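Local coordinates for protein leucine--tRNA ligase (Agrobacterium radiobacter, PDB 5AH5) that probably joins leucine to tRNA(Leu) at the expense of ATP, as a class I aminoacyl-tRNA synthetase, here holding tRNA and a leucyl-adenylate analogue, at residues Gly49-Arg52 against Asn53-Gly57; Met56-Thr59 against Leu60-Gln64; Ile666-Val669 against Thr670-Glu674. One frame throughout, in Å; residues are numbered along the deposited sequence.

Contact 1. Residues Gly49-Arg52 against Asn53-Gly57; sequences GHVR and NYSMG. With LSS (5'-O-(L-leucylsulfamoyl)adenosine), chain I.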
loop_
_atom_site.group_PDB
_atom_site.type_symbol
_atom_site.label_atom_id
_atom_site.label_comp_id
_atom_site.label_asym_id
_atom_site.label_seq_id
_atom_site.Cartn_x
_atom_site.Cartn_y
_atom_site.Cartn_z
ATOM N N GLY B 49 12.887 3.881 8.380
ATOM C CA GLY B 49 11.733 3.947 7.534
ATOM C C GLY B 49 10.579 3.116 8.009
ATOM O O GLY B 49 9.409 3.562 7.956
ATOM N N HIS B 50 10.887 1.873 8.449
ATOM C CA HIS B 50 9.889 1.069 9.090
ATOM C C HIS B 50 9.291 1.731 10.316
ATOM O O HIS B 50 8.127 1.536 10.579
ATOM C CB HIS B 50 10.493 -0.300 9.557
ATOM C CG HIS B 50 11.032 -1.156 8.448
ATOM N ND1 HIS B 50 12.269 -1.744 8.512
ATOM C CD2 HIS B 50 10.460 -1.628 7.318
ATOM C CE1 HIS B 50 12.458 -2.525 7.469
ATOM N NE2 HIS B 50 11.381 -2.454 6.716
ATOM N N VAL B 51 10.134 2.320 11.162
ATOM C CA VAL B 51 9.684 2.950 12.331
ATOM C C VAL B 51 8.611 4.012 11.999
ATOM O O VAL B 51 7.617 4.124 12.719
ATOM C CB VAL B 51 10.805 3.643 13.078
ATOM C CG1 VAL B 51 10.269 4.317 14.330
ATOM C CG2 VAL B 51 11.876 2.657 13.436
ATOM N N ARG B 52 8.793 4.728 10.886
ATOM C CA ARG B 52 7.833 5.766 10.474
ATOM C C ARG B 52 6.506 5.122 10.064
ATOM O O ARG B 52 5.413 5.543 10.497
ATOM C CB ARG B 52 8.349 6.626 9.329
ATOM C CG ARG B 52 7.365 7.740 9.010
ATOM C CD ARG B 52 7.749 8.519 7.797
ATOM N NE ARG B 52 7.018 9.776 7.733
ATOM C CZ ARG B 52 7.061 10.600 6.715
ATOM N NH1 ARG B 52 7.882 10.333 5.669
ATOM N NH2 ARG B 52 6.326 11.736 6.743
ATOM N N ASN B 53 6.626 4.129 9.196
ATOM C CA ASN B 53 5.515 3.385 8.686
ATOM C C ASN B 53 4.625 2.747 9.812
ATOM O O ASN B 53 3.381 2.814 9.776
ATOM C CB ASN B 53 6.065 2.319 7.754
ATOM C CG ASN B 53 5.043 1.672 6.908
ATOM O OD1 ASN B 53 5.408 1.071 5.884
ATOM N ND2 ASN B 53 3.774 1.722 7.302
ATOM N N TYR B 54 5.275 2.277 10.847
ATOM C CA TYR B 54 4.650 1.456 11.859
ATOM C C TYR B 54 4.176 2.321 13.042
ATOM O O TYR B 54 3.215 1.998 13.751
ATOM C CB TYR B 54 5.569 0.274 12.246
ATOM C CG TYR B 54 5.956 -0.669 11.076
ATOM C CD1 TYR B 54 5.150 -0.813 9.975
ATOM C CD2 TYR B 54 7.121 -1.458 11.104
ATOM C CE1 TYR B 54 5.459 -1.628 8.934
ATOM C CE2 TYR B 54 7.447 -2.303 10.008
ATOM C CZ TYR B 54 6.648 -2.383 8.938
ATOM O OH TYR B 54 6.906 -3.238 7.842
ATOM N N SER B 55 4.882 3.395 13.295
ATOM C CA SER B 55 4.454 4.397 14.255
ATOM C C SER B 55 3.075 4.890 13.950
ATOM O O SER B 55 2.263 5.083 14.866
ATOM C CB SER B 55 5.386 5.573 14.245
ATOM O OG SER B 55 6.563 5.214 14.871
ATOM N N MET B 56 2.791 5.079 12.685
ATOM C CA MET B 56 1.471 5.657 12.258
ATOM C C MET B 56 0.340 4.685 12.585
ATOM O O MET B 56 -0.733 5.101 13.061
ATOM C CB MET B 56 1.438 5.983 10.781
ATOM C CG MET B 56 2.404 7.070 10.315
ATOM S SD MET B 56 2.389 7.349 8.513
ATOM C CE MET B 56 3.692 8.577 8.509
ATOM N N GLY B 57 0.591 3.391 12.336
ATOM C CA GLY B 57 -0.360 2.365 12.646
ATOM C C GLY B 57 -0.553 2.233 14.104
ATOM O O GLY B 57 -1.684 2.087 14.527
HETATM C C1 LSS I . 8.065 -4.834 1.855
HETATM N N1 LSS I . 10.817 5.266 4.356
HETATM O O1 LSS I . 8.055 -3.903 1.079
HETATM S S1 LSS I . 9.850 -3.819 3.219
HETATM C C2 LSS I . 9.516 5.015 4.487
HETATM N N2 LSS I . 8.876 -4.905 2.894
HETATM O O2 LSS I . 7.369 1.253 2.115
HETATM N N3 LSS I . 9.000 3.768 4.439
HETATM O O3 LSS I . 5.425 -0.111 3.517
HETATM C C4 LSS I . 9.847 2.727 4.258
HETATM N N4 LSS I . 7.484 -7.196 2.424
HETATM O O4 LSS I . 8.263 -0.266 5.191
HETATM C C5 LSS I . 11.201 2.936 4.027
HETATM O O5 LSS I . 9.015 -2.501 3.558
HETATM C C6 LSS I . 11.683 4.234 4.055
HETATM N N6 LSS I . 13.015 4.438 3.892
HETATM C C7 LSS I . 4.598 -6.629 1.401
HETATM N N7 LSS I . 11.779 1.724 3.825
HETATM C C8 LSS I . 10.800 0.779 3.870
HETATM C C9 LSS I . 5.673 -5.596 1.749
HETATM N N9 LSS I . 9.630 1.405 4.166
HETATM C CA LSS I . 7.152 -5.999 1.607
HETATM C C10 LSS I . 4.614 -6.869 -0.117
HETATM C C11 LSS I . 3.226 -6.114 1.964
HETATM O O1A LSS I . 10.811 -3.368 2.203
HETATM C C21 LSS I . 8.311 0.813 4.274
HETATM C C22 LSS I . 7.837 0.256 2.977
HETATM C C23 LSS I . 6.741 -0.721 3.409
HETATM C C24 LSS I . 7.285 -1.185 4.744
HETATM C C25 LSS I . 8.084 -2.485 4.636
HETATM O O2A LSS I . 10.557 -4.072 4.456
#

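Contact 2. Residues Met56-Thr59 against Leu60-Gln64; sequences MGDT and LARMQ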
loop_
_atom_site.group_PDB
_atom_site.type_symbol
_atom_site.label_atom_id
_atom_site.label_comp_id
_atom_site.label_asym_id
_atom_site.label_seq_id
_atom_site.Cartn_x
_atom_site.Cartn_y
_atom_site.Cartn_z
ATOM N N MET B 56 2.791 5.079 12.685
ATOM C CA MET B 56 1.471 5.657 12.258
ATOM C C MET B 56 0.340 4.685 12.585
ATOM O O MET B 56 -0.733 5.101 13.061
ATOM C CB MET B 56 1.438 5.983 10.781
ATOM C CG MET B 56 2.404 7.070 10.315
ATOM S SD MET B 56 2.389 7.349 8.513
ATOM C CE MET B 56 3.692 8.577 8.509
ATOM N N GLY B 57 0.591 3.391 12.336
ATOM C CA GLY B 57 -0.360 2.365 12.646
ATOM C C GLY B 57 -0.553 2.233 14.104
ATOM O O GLY B 57 -1.684 2.087 14.527
ATOM N N ASP B 58 0.521 2.315 14.905
ATOM C CA ASP B 58 0.340 2.194 16.314
ATOM C C ASP B 58 -0.493 3.359 16.967
ATOM O O ASP B 58 -1.240 3.151 17.899
ATOM C CB ASP B 58 1.666 2.193 17.038
ATOM C CG ASP B 58 1.527 1.702 18.472
ATOM O OD1 ASP B 58 0.911 0.635 18.679
ATOM O OD2 ASP B 58 2.003 2.376 19.413
ATOM N N THR B 59 -0.175 4.588 16.559
ATOM C CA THR B 59 -0.872 5.759 16.988
ATOM C C THR B 59 -2.358 5.628 16.697
ATOM O O THR B 59 -3.181 5.831 17.599
ATOM C CB THR B 59 -0.213 7.037 16.384
ATOM O OG1 THR B 59 1.069 7.195 17.029
ATOM C CG2 THR B 59 -1.069 8.275 16.670
ATOM N N LEU B 60 -2.713 5.297 15.460
ATOM C CA LEU B 60 -4.069 5.115 15.133
ATOM C C LEU B 60 -4.692 4.004 16.008
ATOM O O LEU B 60 -5.751 4.171 16.610
ATOM C CB LEU B 60 -4.172 4.757 13.655
ATOM C CG LEU B 60 -5.578 4.451 13.182
ATOM C CD1 LEU B 60 -6.528 5.625 13.459
ATOM C CD2 LEU B 60 -5.517 4.180 11.712
ATOM N N ALA B 61 -4.013 2.854 16.102
ATOM C CA ALA B 61 -4.591 1.724 16.798
ATOM C C ALA B 61 -4.866 2.076 18.272
ATOM O O ALA B 61 -5.907 1.743 18.770
ATOM C CB ALA B 61 -3.669 0.505 16.727
ATOM N N ARG B 62 -3.915 2.699 18.957
ATOM C CA ARG B 62 -4.082 3.053 20.330
ATOM C C ARG B 62 -5.293 3.996 20.551
ATOM O O ARG B 62 -6.012 3.856 21.510
ATOM C CB ARG B 62 -2.823 3.763 20.835
ATOM C CG ARG B 62 -1.690 2.799 21.147
ATOM C CD ARG B 62 -0.450 3.572 21.507
ATOM N NE ARG B 62 0.678 2.723 21.788
ATOM C CZ ARG B 62 1.036 2.238 22.968
ATOM N NH1 ARG B 62 0.350 2.466 24.067
ATOM N NH2 ARG B 62 2.134 1.493 23.041
ATOM N N MET B 63 -5.511 4.906 19.609
ATOM C CA MET B 63 -6.634 5.789 19.706
ATOM C C MET B 63 -7.906 4.965 19.515
ATOM O O MET B 63 -8.879 5.186 20.229
ATOM C CB MET B 63 -6.606 6.910 18.661
ATOM C CG MET B 63 -7.632 7.947 19.046
ATOM S SD MET B 63 -7.762 9.222 17.851
ATOM C CE MET B 63 -8.529 8.619 16.366
ATOM N N GLN B 64 -7.924 4.087 18.515
ATOM C CA GLN B 64 -9.148 3.367 18.196
ATOM C C GLN B 64 -9.486 2.412 19.309
ATOM O O GLN B 64 -10.642 2.266 19.649
ATOM C CB GLN B 64 -9.110 2.644 16.874
ATOM C CG GLN B 64 -8.911 3.511 15.673
ATOM C CD GLN B 64 -10.098 4.429 15.435
ATOM O OE1 GLN B 64 -10.347 5.317 16.231
ATOM N NE2 GLN B 64 -10.782 4.242 14.341
#

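Contact 3. Residues Ile666-Val669 against Thr670-Glu674; sequences IGKV and TADVE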
loop_
_atom_site.group_PDB
_atom_site.type_symbol
_atom_site.label_atom_id
_atom_site.label_comp_id
_atom_site.label_asym_id
_atom_site.label_seq_id
_atom_site.Cartn_x
_atom_site.Cartn_y
_atom_site.Cartn_z
ATOM N N ILE B 666 -9.603 18.105 21.787
ATOM C CA ILE B 666 -10.180 16.737 21.714
ATOM C C ILE B 666 -10.704 16.462 20.314
ATOM O O ILE B 666 -10.359 15.441 19.677
ATOM C CB ILE B 666 -11.309 16.520 22.739
ATOM C CG1 ILE B 666 -10.753 16.569 24.153
ATOM C CG2 ILE B 666 -12.039 15.204 22.510
ATOM C CD1 ILE B 666 -11.848 16.614 25.227
ATOM N N GLY B 667 -11.491 17.399 19.803
ATOM C CA GLY B 667 -12.127 17.232 18.492
ATOM C C GLY B 667 -11.114 17.160 17.360
ATOM O O GLY B 667 -11.272 16.381 16.402
ATOM N N LYS B 668 -10.083 17.991 17.462
ATOM C CA LYS B 668 -9.142 18.152 16.403
ATOM C C LYS B 668 -8.124 16.940 16.346
ATOM O O LYS B 668 -7.880 16.430 15.288
ATOM C CB LYS B 668 -8.433 19.467 16.601
ATOM C CG LYS B 668 -7.611 19.918 15.425
ATOM C CD LYS B 668 -7.351 21.412 15.581
ATOM C CE LYS B 668 -6.037 21.858 14.964
ATOM N NZ LYS B 668 -5.497 23.040 15.707
ATOM N N VAL B 669 -7.650 16.502 17.505
ATOM C CA VAL B 669 -6.786 15.377 17.663
ATOM C C VAL B 669 -7.487 14.130 17.165
ATOM O O VAL B 669 -6.910 13.393 16.374
ATOM C CB VAL B 669 -6.354 15.200 19.105
ATOM C CG1 VAL B 669 -5.627 13.834 19.277
ATOM C CG2 VAL B 669 -5.384 16.306 19.446
ATOM N N THR B 670 -8.740 13.947 17.587
ATOM C CA THR B 670 -9.580 12.825 17.144
ATOM C C THR B 670 -9.705 12.760 15.612
ATOM O O THR B 670 -9.346 11.734 14.942
ATOM C CB THR B 670 -11.005 12.857 17.843
ATOM O OG1 THR B 670 -10.864 12.913 19.276
ATOM C CG2 THR B 670 -11.797 11.637 17.498
ATOM N N ALA B 671 -10.161 13.855 15.026
ATOM C CA ALA B 671 -10.381 13.922 13.572
ATOM C C ALA B 671 -9.046 13.807 12.800
ATOM O O ALA B 671 -8.998 13.173 11.746
ATOM C CB ALA B 671 -11.110 15.222 13.167
ATOM N N ASP B 672 -7.974 14.419 13.327
ATOM C CA ASP B 672 -6.723 14.448 12.608
ATOM C C ASP B 672 -5.995 13.071 12.586
ATOM O O ASP B 672 -5.415 12.750 11.601
ATOM C CB ASP B 672 -5.807 15.521 13.135
ATOM C CG ASP B 672 -6.194 16.984 12.574
ATOM O OD1 ASP B 672 -6.915 17.146 11.527
ATOM O OD2 ASP B 672 -5.713 17.935 13.184
ATOM N N VAL B 673 -6.013 12.343 13.686
ATOM C CA VAL B 673 -5.439 10.976 13.752
ATOM C C VAL B 673 -6.134 10.110 12.769
ATOM O O VAL B 673 -5.470 9.386 12.019
ATOM C CB VAL B 673 -5.483 10.362 15.132
ATOM C CG1 VAL B 673 -5.145 8.849 15.125
ATOM C CG2 VAL B 673 -4.541 11.098 16.049
ATOM N N GLU B 674 -7.449 10.195 12.711
ATOM C CA GLU B 674 -8.152 9.318 11.810
ATOM C C GLU B 674 -8.032 9.667 10.350
ATOM O O GLU B 674 -8.329 8.826 9.501
ATOM C CB GLU B 674 -9.583 9.047 12.283
ATOM C CG GLU B 674 -10.666 9.893 11.747
ATOM C CD GLU B 674 -11.951 9.777 12.594
ATOM O OE1 GLU B 674 -12.164 8.736 13.283
ATOM O OE2 GLU B 674 -12.739 10.758 12.575
#

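Contact 1. Residues Gly49-Arg52 against Asn53-Gly57
The rings of H50 and Y54 run side by side with planes only 7° apart, yet slid so far past each other that they barely overlap. One face of the Y54 ring lies against CA of H50, and its CE2 sits 3.7 Å from CB of H50. At the edge of the imidazole stand O2A and O5 of the leucyl-adenylate analogue LSS, and the ring also stacks with that of H47. H50 and Y54 belong to the first turns of helix 48-66, which opens in the HIGH motif of the class I Rossmann-type catalytic domain. H50 NE2 donates to LSS O2A at 2.9 Å, while ND1 is hydrogen-bonded to the backbone N of H47, which fixes the rotation of the ring. Without a side chain, G49 lets the adenine come close: G49 CA lies 3.5 Å from LSS C6. One turn on, N53 has CG anti to its backbone nitrogen (chi1 -167°), directing OD1 to the ribose hydroxyl O3 of LSS; its ND2 is tied to I524 O. The Y54 hydroxyl is hydrogen-bonded to M38 O. On another side of the helix, the M56 methyl CE reaches the extended R52 chain, 3.6 Å from NE, while the guanidinium is hydrogen-bonded to A607 O. V51 O is gripped twice from opposite faces of its carbonyl plane, by S55 N at 2.9 Å and by S55 OG at 2.6 Å.

Contact 2. Residues Met56-Thr59 against Leu60-Gln64
D58 and R62, one helical turn apart, form an i to i+4 salt bridge on helix 48-66, the crossover helix of the beta-alpha-beta unit that joins strands 32-37 and 70-72 of the catalytic domain's parallel sheet. The tight part of the contact is this pair and the backbone beneath it. R62 NE donates to D58 OD2 at 2.7 Å and an N-H...O angle of 164°. The oxygen lies in the guanidinium plane, at its edge; NE comes in on the syn side of that oxygen, tilted out of the carboxylate plane, and the two flat groups stand almost perpendicular (88°). With CG anti to the carbonyl carbon (chi1 -78°), the R62 chain starts back over the preceding turn, where its CG rests 3.3 Å from D58 O, and then runs extended to NE. Similarly close, the CB of A61 lies 3.4 Å from G57 O. Neither polar end depends on the salt bridge alone: D58 OD2 also pairs with R596, D58 OD1 accepts from G116 N, R62 NH2 donates to G114 O, and W16 makes a cation-pi contact with R62. These charged and polar partners probably favour the ionised state of both residues within the buried setting.

The looser part consists of L60 and M63, whose ends lead away from the preceding turn. No solvent side opens here, since all the touching residues are buried; the two meet that turn mainly through backbone and CB. L60 and A61 pack on V35 of strand 32-37, and M63 on W741. T59 OG1 is hydrogen-bonded to P717 O. Across the turn the CB of M63 lies 3.7 Å from T59 O.

Contact 3. Residues Ile666-Val669 against Thr670-Glu674
Helix 653-674 belongs to the anticodon-binding domain, and this contact occupies its last turns, beside the bound tRNA. T670 folds back on the preceding turn: OG1, anti to the carbonyl carbon (chi1 -54°) and thus beside the backbone nitrogen, donates to I666 O at 2.6 Å from above the carbonyl plane. The backbone N of T670 reaches the same oxygen at 3.0 Å from the opposite face, so I666 O is gripped by two bonds from one residue. T670 OG1 also has W741 NE1 as a partner. The threonine lies alongside I666, whose CG2 is 4.1 Å from OG1; the isoleucine's apolar branches pack on L710 and L714 of helix 701-715. Farther round the helix, K668 and D672 point the same way without a salt bridge: K668 NZ stays 5.7 Å from D672 OD2, and it is the methylene CG of K668 that approaches this oxygen, at 3.5 Å. The D672 carboxylate pairs instead with R675 through OD1, and its side chain packs near a phosphate of the tRNA, while A671 meets a uracil base. On the buried side V669 CG1 and V673 CG2 are loosely in touch, 4.4 Å apart. With I666, V669 and V673 packed into the protein and A671 and D672 meeting the tRNA, this is a helix of the alpha-helical anticodon-binding domain of LeuRS and its Ile, Val and Met relatives.

Contacts 1 and 2 follow one another on helix 48-66, sharing M56 and G57, with centres 11 Å apart; contact 3 comes some 600 residues later, on helix 653-674 of the anticodon-binding domain. The helix therefore starts at the adenylate analogue in contact 1 and leads away from it through contact 2 to the other domain. There contacts 2 and 3 touch, their centres 12 Å apart: M63 CE lies 3.6 Å from V673 CG1, and L60 CD1 lies 3.9 Å from the same methyl. Contact 1 is separated from contact 3, with nearest atoms about 6 Å apart. One helix thus links the catalytic pocket physically with the domain that packs against tRNA.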